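Local coordinates for aerolysin-like protein (Bombina maxima, PDB 6LH8) that belongs to the aerolysin-like pore-forming family and probably takes part in, or regulates, pore formation linked to endolysosome modulation, at residues V60-E65 with F83-L88. Numbering follows the deposited sequence.
Sequences VPIGTE and FTYGSL
Gly63 and Thr64 pair with Tyr85 where a type II beta turn, Pro61 to Thr64, leads into the two-stranded antiparallel sheet of 65-68 and 81-84, a small sheet separate from the long five-stranded one of this elongated, all-beta aerolysin-like fold. Two backbone hydrogen bonds carry the pairing past the strand ends: Gly63 N gives to Tyr85 O (2.8 Å) and Tyr85 N returns one to Thr64 O (2.9 Å). Next along, Glu65 and Thr84 form a non-hydrogen-bonded pair, with a CA-H...O contact from Glu65 CA to Phe83 O (3.4 Å). The turn is braced from within, since Pro61 O accepts from both Thr64 N and Thr64 OG1, the hydroxyl at 2.7 Å.

The Tyr85 ring packs against backbone carbonyls. With CG anti to the backbone N (chi1 173°), it is laid beside residues 60-62, the Pro61 carbonyl at its edge and Val60 O 3.2 Å from Tyr85 CE2. Val60 CG1 meets CD2 and Ile62 CG1 meets CE2 of this ring, while Leu54 and Thr58 also touch the tyrosine side chain. On the Glu65 and Thr84 side of the sheet, Thr84 CG2 rests 3.7 Å from Gly63 O, and one water bridges the polar ends, donating to Glu65 OE2 at 2.9 Å and lying 2.8 Å from Thr84 OG1.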
loop_
_atom_site.group_PDB
_atom_site.type_symbol
_atom_site.label_atom_id
_atom_site.label_comp_id
_atom_site.label_asym_id
_atom_site.label_seq_id
_atom_site.Cartn_x
_atom_site.Cartn_y
_atom_site.Cartn_z
ATOM N N VAL A 60 5.673 -16.626 22.444
ATOM C CA VAL A 60 4.279 -16.213 22.265
ATOM C C VAL A 60 3.448 -17.435 21.873
ATOM O O VAL A 60 3.813 -18.155 20.930
ATOM C CB VAL A 60 4.188 -15.106 21.200
ATOM C CG1 VAL A 60 2.742 -14.846 20.804
ATOM C CG2 VAL A 60 4.854 -13.835 21.721
ATOM N N PRO A 61 2.366 -17.743 22.597
ATOM C CA PRO A 61 1.592 -18.950 22.282
ATOM C C PRO A 61 0.917 -18.855 20.927
ATOM O O PRO A 61 0.405 -17.806 20.536
ATOM C CB PRO A 61 0.553 -19.005 23.411
ATOM C CG PRO A 61 1.114 -18.146 24.502
ATOM C CD PRO A 61 1.882 -17.067 23.807
ATOM N N ILE A 62 0.919 -19.975 20.201
ATOM C CA ILE A 62 0.136 -20.041 18.975
ATOM C C ILE A 62 -1.334 -19.787 19.295
ATOM O O ILE A 62 -1.877 -20.300 20.285
ATOM C CB ILE A 62 0.363 -21.396 18.282
ATOM C CG1 ILE A 62 1.776 -21.426 17.696
ATOM C CG2 ILE A 62 -0.671 -21.609 17.186
ATOM C CD1 ILE A 62 2.079 -22.651 16.875
ATOM N N GLY A 63 -1.978 -18.962 18.471
ATOM C CA GLY A 63 -3.341 -18.526 18.691
ATOM C C GLY A 63 -3.477 -17.166 19.349
ATOM O O GLY A 63 -4.595 -16.638 19.410
ATOM N N THR A 64 -2.379 -16.599 19.858
ATOM C CA THR A 64 -2.422 -15.271 20.466
ATOM C C THR A 64 -2.901 -14.240 19.456
ATOM O O THR A 64 -2.422 -14.197 18.318
ATOM C CB THR A 64 -1.036 -14.881 20.986
ATOM O OG1 THR A 64 -0.616 -15.806 21.989
ATOM C CG2 THR A 64 -1.054 -13.481 21.587
ATOM N N GLU A 65 -3.847 -13.399 19.871
ATOM C CA GLU A 65 -4.361 -12.357 18.994
ATOM C C GLU A 65 -3.573 -11.074 19.213
ATOM O O GLU A 65 -3.263 -10.708 20.351
ATOM C CB GLU A 65 -5.854 -12.124 19.235
ATOM C CG GLU A 65 -6.728 -13.261 18.698
ATOM C CD GLU A 65 -8.195 -12.883 18.567
ATOM O OE1 GLU A 65 -8.581 -11.801 19.055
ATOM O OE2 GLU A 65 -8.966 -13.670 17.975
ATOM N N PHE A 83 -4.303 -9.675 13.893
ATOM C CA PHE A 83 -3.552 -10.858 13.502
ATOM C C PHE A 83 -3.748 -11.949 14.549
ATOM O O PHE A 83 -4.053 -11.682 15.708
ATOM C CB PHE A 83 -2.060 -10.544 13.365
ATOM C CG PHE A 83 -1.747 -9.411 12.411
ATOM C CD1 PHE A 83 -1.750 -9.620 11.046
ATOM C CD2 PHE A 83 -1.400 -8.155 12.889
ATOM C CE1 PHE A 83 -1.441 -8.583 10.163
ATOM C CE2 PHE A 83 -1.093 -7.102 12.016
ATOM C CZ PHE A 83 -1.113 -7.321 10.647
ATOM N N THR A 84 -3.569 -13.195 14.128
ATOM C CA THR A 84 -3.549 -14.328 15.050
ATOM C C THR A 84 -2.246 -15.071 14.802
ATOM O O THR A 84 -2.024 -15.574 13.698
ATOM C CB THR A 84 -4.762 -15.243 14.850
ATOM O OG1 THR A 84 -5.949 -14.520 15.174
ATOM C CG2 THR A 84 -4.679 -16.472 15.761
ATOM N N TYR A 85 -1.360 -15.090 15.799
ATOM C CA TYR A 85 -0.077 -15.749 15.613
ATOM C C TYR A 85 -0.279 -17.233 15.301
ATOM O O TYR A 85 -1.013 -17.939 16.001
ATOM C CB TYR A 85 0.807 -15.571 16.852
ATOM C CG TYR A 85 2.088 -16.385 16.769
ATOM C CD1 TYR A 85 2.910 -16.301 15.640
ATOM C CD2 TYR A 85 2.464 -17.257 17.789
ATOM C CE1 TYR A 85 4.056 -17.056 15.537
ATOM C CE2 TYR A 85 3.620 -18.014 17.692
ATOM C CZ TYR A 85 4.413 -17.906 16.554
ATOM O OH TYR A 85 5.564 -18.647 16.413
ATOM N N GLY A 86 0.351 -17.688 14.212
ATOM C CA GLY A 86 0.264 -19.060 13.774
ATOM C C GLY A 86 -0.820 -19.358 12.754
ATOM O O GLY A 86 -0.882 -20.504 12.273
ATOM N N SER A 87 -1.668 -18.383 12.397
ATOM C CA SER A 87 -2.707 -18.665 11.404
ATOM C C SER A 87 -3.171 -17.469 10.572
ATOM O O SER A 87 -3.644 -17.669 9.450
ATOM C CB SER A 87 -3.931 -19.312 12.068
ATOM O OG SER A 87 -4.513 -18.489 13.056
ATOM N N LEU A 88 -3.076 -16.233 11.076
ATOM C CA LEU A 88 -3.401 -15.068 10.246
ATOM C C LEU A 88 -2.356 -14.001 10.544
ATOM O O LEU A 88 -2.459 -13.305 11.556
ATOM C CB LEU A 88 -4.810 -14.550 10.510
ATOM C CG LEU A 88 -5.479 -13.606 9.491
ATOM C CD1 LEU A 88 -4.899 -12.198 9.497
ATOM C CD2 LEU A 88 -5.442 -14.182 8.085
HETATM O O HOH W 1 -7.915 -15.962 16.456
#